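Local coordinates for Xcc_ctr_pt (Xanthomonas campestris pv. campestris, PDB 6NJW), which probably cleaves DNA by two-metal catalysis, being the C-terminal Toprim-containing region of a Class 2 OLD family nuclease, at residues E137-G141 and G142-D146; N164-Q167 and Q168-D171. All coordinates share one frame; numbering follows the deposited sequence.

Contact 1 (E137-G141 and G142-D146)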
loop_
_atom_site.group_PDB
_atom_site.type_symbol
_atom_site.label_atom_id
_atom_site.label_comp_id
_atom_site.label_asym_id
_atom_site.label_seq_id
_atom_site.Cartn_x
_atom_site.Cartn_y
_atom_site.Cartn_z
ATOM N N GLU A 137 -3.480 -6.397 -9.146
ATOM C CA GLU A 137 -4.037 -5.143 -9.656
ATOM C C GLU A 137 -3.078 -4.479 -10.640
ATOM O O GLU A 137 -3.477 -4.081 -11.739
ATOM C CB GLU A 137 -4.376 -4.194 -8.506
ATOM C CG GLU A 137 -4.518 -2.746 -8.981
ATOM C CD GLU A 137 -5.515 -1.917 -8.182
ATOM O OE1 GLU A 137 -5.930 -2.347 -7.082
ATOM O OE2 GLU A 137 -5.889 -0.818 -8.668
ATOM N N LEU A 138 -1.798 -4.368 -10.273
ATOM C CA LEU A 138 -0.846 -3.726 -11.175
ATOM C C LEU A 138 -0.707 -4.495 -12.481
ATOM O O LEU A 138 -0.566 -3.893 -13.551
ATOM C CB LEU A 138 0.518 -3.590 -10.504
ATOM C CG LEU A 138 0.561 -2.732 -9.244
ATOM C CD1 LEU A 138 1.950 -2.803 -8.642
ATOM C CD2 LEU A 138 0.184 -1.293 -9.596
ATOM N N PHE A 139 -0.709 -5.832 -12.415
ATOM C CA PHE A 139 -0.610 -6.611 -13.643
ATOM C C PHE A 139 -1.796 -6.340 -14.553
ATOM O O PHE A 139 -1.634 -6.184 -15.767
ATOM C CB PHE A 139 -0.522 -8.109 -13.336
ATOM C CG PHE A 139 -0.068 -8.925 -14.505
ATOM C CD1 PHE A 139 -0.975 -9.369 -15.449
ATOM C CD2 PHE A 139 1.274 -9.223 -14.680
ATOM C CE1 PHE A 139 -0.558 -10.106 -16.536
ATOM C CE2 PHE A 139 1.697 -9.960 -15.764
ATOM C CZ PHE A 139 0.775 -10.398 -16.697
ATOM N N ALA A 140 -2.997 -6.307 -13.982
ATOM C CA ALA A 140 -4.195 -6.061 -14.770
ATOM C C ALA A 140 -4.353 -4.587 -15.107
ATOM O O ALA A 140 -4.894 -4.254 -16.165
ATOM C CB ALA A 140 -5.429 -6.568 -14.015
ATOM N N GLY A 141 -3.860 -3.699 -14.245
ATOM C CA GLY A 141 -4.057 -2.275 -14.432
ATOM C C GLY A 141 -2.932 -1.536 -15.128
ATOM O O GLY A 141 -2.639 -0.392 -14.768
ATOM N N GLY A 142 -2.285 -2.159 -16.111
ATOM C CA GLY A 142 -1.388 -1.454 -17.007
ATOM C C GLY A 142 0.082 -1.796 -16.894
ATOM O O GLY A 142 0.856 -1.366 -17.755
ATOM N N LEU A 143 0.508 -2.555 -15.884
ATOM C CA LEU A 143 1.913 -2.923 -15.743
ATOM C C LEU A 143 2.197 -4.365 -16.171
ATOM O O LEU A 143 3.236 -4.922 -15.791
ATOM C CB LEU A 143 2.374 -2.697 -14.300
ATOM C CG LEU A 143 2.591 -1.235 -13.898
ATOM C CD1 LEU A 143 2.811 -1.089 -12.392
ATOM C CD2 LEU A 143 3.745 -0.619 -14.672
ATOM N N ALA A 144 1.313 -4.967 -16.974
ATOM C CA ALA A 144 1.457 -6.377 -17.342
ATOM C C ALA A 144 2.818 -6.668 -17.964
ATOM O O ALA A 144 3.523 -7.592 -17.543
ATOM C CB ALA A 144 0.339 -6.778 -18.307
ATOM N N GLU A 145 3.206 -5.884 -18.969
ATOM C CA GLU A 145 4.405 -6.203 -19.738
ATOM C C GLU A 145 5.680 -5.966 -18.934
ATOM O O GLU A 145 6.642 -6.737 -19.045
ATOM C CB GLU A 145 4.430 -5.390 -21.034
ATOM C CG GLU A 145 5.743 -5.474 -21.796
ATOM C CD GLU A 145 5.558 -5.381 -23.301
ATOM O OE1 GLU A 145 4.452 -4.990 -23.746
ATOM O OE2 GLU A 145 6.520 -5.701 -24.038
ATOM N N ASP A 146 5.720 -4.907 -18.123
ATOM C CA ASP A 146 6.905 -4.669 -17.300
ATOM C C ASP A 146 7.069 -5.753 -16.234
ATOM O O ASP A 146 8.195 -6.132 -15.895
ATOM C CB ASP A 146 6.833 -3.288 -16.652
ATOM C CG ASP A 146 6.761 -2.162 -17.683
ATOM O OD1 ASP A 146 7.784 -1.885 -18.346
ATOM O OD2 ASP A 146 5.669 -1.580 -17.851
#

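Contact 2 (N164-Q167 and Q168-D171)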
loop_
_atom_site.group_PDB
_atom_site.type_symbol
_atom_site.label_atom_id
_atom_site.label_comp_id
_atom_site.label_asym_id
_atom_site.label_seq_id
_atom_site.Cartn_x
_atom_site.Cartn_y
_atom_site.Cartn_z
ATOM N N ASN A 164 4.573 -19.645 -21.291
ATOM C CA ASN A 164 3.377 -19.512 -22.117
ATOM C C ASN A 164 2.213 -18.946 -21.319
ATOM O O ASN A 164 1.460 -18.107 -21.821
ATOM C CB ASN A 164 2.992 -20.863 -22.725
ATOM C CG ASN A 164 3.949 -21.302 -23.803
ATOM O OD1 ASN A 164 4.611 -20.477 -24.430
ATOM N ND2 ASN A 164 4.039 -22.610 -24.022
ATOM N N ALA A 165 2.032 -19.410 -20.081
ATOM C CA ALA A 165 0.968 -18.851 -19.257
ATOM C C ALA A 165 1.204 -17.367 -19.015
ATOM O O ALA A 165 0.263 -16.567 -19.042
ATOM C CB ALA A 165 0.864 -19.604 -17.932
ATOM N N LEU A 166 2.465 -16.987 -18.803
ATOM C CA LEU A 166 2.807 -15.591 -18.555
ATOM C C LEU A 166 2.493 -14.732 -19.773
ATOM O O LEU A 166 1.861 -13.675 -19.655
ATOM C CB LEU A 166 4.289 -15.480 -18.190
ATOM C CG LEU A 166 4.810 -14.106 -17.747
ATOM C CD1 LEU A 166 3.892 -13.481 -16.713
ATOM C CD2 LEU A 166 6.230 -14.203 -17.214
ATOM N N GLN A 167 2.951 -15.168 -20.953
ATOM C CA GLN A 167 2.624 -14.460 -22.187
ATOM C C GLN A 167 1.118 -14.362 -22.370
ATOM O O GLN A 167 0.602 -13.345 -22.848
ATOM C CB GLN A 167 3.278 -15.164 -23.377
ATOM C CG GLN A 167 3.201 -14.386 -24.688
ATOM C CD GLN A 167 3.727 -12.975 -24.551
ATOM O OE1 GLN A 167 4.912 -12.768 -24.289
ATOM N NE2 GLN A 167 2.846 -11.989 -24.728
ATOM N N GLN A 168 0.396 -15.399 -21.956
ATOM C CA GLN A 168 -1.057 -15.414 -22.091
ATOM C C GLN A 168 -1.721 -14.400 -21.161
ATOM O O GLN A 168 -2.698 -13.745 -21.547
ATOM C CB GLN A 168 -1.551 -16.836 -21.831
ATOM C CG GLN A 168 -3.007 -17.017 -21.511
ATOM C CD GLN A 168 -3.339 -18.489 -21.363
ATOM O OE1 GLN A 168 -2.497 -19.352 -21.636
ATOM N NE2 GLN A 168 -4.559 -18.790 -20.920
ATOM N N TRP A 169 -1.209 -14.247 -19.936
ATOM C CA TRP A 169 -1.762 -13.227 -19.045
ATOM C C TRP A 169 -1.504 -11.829 -19.581
ATOM O O TRP A 169 -2.350 -10.939 -19.443
ATOM C CB TRP A 169 -1.163 -13.328 -17.646
ATOM C CG TRP A 169 -1.229 -14.659 -16.999
ATOM C CD1 TRP A 169 -2.172 -15.630 -17.185
ATOM C CD2 TRP A 169 -0.311 -15.163 -16.035
ATOM N NE1 TRP A 169 -1.890 -16.712 -16.390
ATOM C CE2 TRP A 169 -0.747 -16.453 -15.678
ATOM C CE3 TRP A 169 0.849 -14.650 -15.444
ATOM C CZ2 TRP A 169 -0.060 -17.243 -14.758
ATOM C CZ3 TRP A 169 1.524 -15.428 -14.524
ATOM C CH2 TRP A 169 1.072 -16.712 -14.191
ATOM N N VAL A 170 -0.323 -11.605 -20.155
ATOM C CA VAL A 170 -0.023 -10.301 -20.728
ATOM C C VAL A 170 -0.991 -9.994 -21.862
ATOM O O VAL A 170 -1.535 -8.889 -21.953
ATOM C CB VAL A 170 1.439 -10.257 -21.199
ATOM C CG1 VAL A 170 1.695 -9.017 -22.036
ATOM C CG2 VAL A 170 2.371 -10.297 -20.003
ATOM N N ASP A 171 -1.243 -10.980 -22.728
ATOM C CA ASP A 171 -2.152 -10.784 -23.851
ATOM C C ASP A 171 -3.586 -10.558 -23.402
ATOM O O ASP A 171 -4.380 -10.011 -24.167
ATOM C CB ASP A 171 -2.086 -11.987 -24.794
ATOM C CG ASP A 171 -0.761 -12.086 -25.516
ATOM O OD1 ASP A 171 -0.049 -11.057 -25.578
ATOM O OD2 ASP A 171 -0.423 -13.184 -26.020
#

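Contact 1 (E137-G141 and G142-D146)
Phe139 and Ala144, five residues apart, pack face-on across a sharp bend in helix 134-154. Ala144 CA sits almost over the middle of the ring, 3.9 Å from the Phe139 centroid and 10° off its normal, which defines a CH-pi contact. Ala144 CB shares this face, reaching Phe139 CE1 at 3.9 Å. The ring gets there because CG stands opposite the backbone N (chi1 -165°), next to the carbonyl carbon. A second apolar pair, Leu138 and Leu143, runs side by side in the same direction, CD2 of Leu138 meeting CD1 of Leu143 at 3.8 Å.

The polar link is a backbone bond of i+5 to i spacing: Leu143 N donates to Leu138 O at 2.9 Å. By contrast, Phe139 O and Ala144 N, 3.4 Å apart, are too poorly aligned to bond. The short helix axes before and after the bend make 98°. Gly142 has a positive phi, a backbone conformation that glycine adopts readily. A 6→1 bond next to such a glycine recalls a Schellman motif, but the 5→2 bond is missing, Phe139 O to Gly142 N being 4.1 Å, so the feature is better classed as a pi-type turn kinking a helix.

Contact 2 (N164-Q167 and Q168-D171)
Trp169 folds its indole back along the preceding turn, against Ala165 and Leu166, in a regular alpha-helical turn at the C-terminal end of helix 160-171. Four consecutive i to i+4 backbone bonds establish the helix: Gln168 N to Asn164 O, Trp169 N to Ala165 O, Val170 N to Leu166 O and Asp171 N to Gln167 O, all between 2.9 and 3.1 Å.

The contacts of the indole are of two kinds. With chi1 at -53°, Trp169 CG lies beside its own backbone N, which swings the ring over the earlier turn. Ala165 O lies about 3.1 Å above the indole plane of Trp169, over the five-membered ring, while the same oxygen accepts the Trp169 backbone N-H. The rest is CH-pi and apolar. Leu166 CA approaches this face too, as a CH-pi contact 4.2 Å from the centroid of the Trp169 six-membered ring. The Leu166 side chain crosses that of Trp169 at about a right angle, bringing CD1 to 3.5 Å from Trp169 CE3; Ala165 CB is more distant, 4.1 Å from Trp169 CZ2.

The polar side chains turn to other sides of the helix. Gln168 NE2 bonds to Gln175 OE1, and Gln167 OE1 accepts from Gln148 NE2 of helix 134-154, so the Gln167 amide is held at both its oxygen and its nitrogen. The second hold is a bent bond (N-H...O 138°): Gln167 NE2, its chain turned back at chi2, reaches Asp171 OD1 at 3.2 Å from above the carboxylate plane, while the acceptor lies nearly in the amide plane.

How the contacts relate
Contact 1 precedes contact 2 along the chain, on helices 134-154 and 160-171, which follow one another; the centres are about 12 Å apart. Both lie on the same side of the molecule, about 16 and 26 Å from its centre, in the helical part that follows the last strand, 127-130, of the parallel sheet. They meet directly: Phe139 CE1 packs on Trp169 CB at 3.5 Å, and Phe139 CZ on Val170 CG2 at 3.7 Å. The bent helix is thus apolar-packed to its successor. Contact 1 is also nearer the metal site, with the Leu138 side chain about 10 Å from the bound magnesium, whereas contact 2 is peripheral packing.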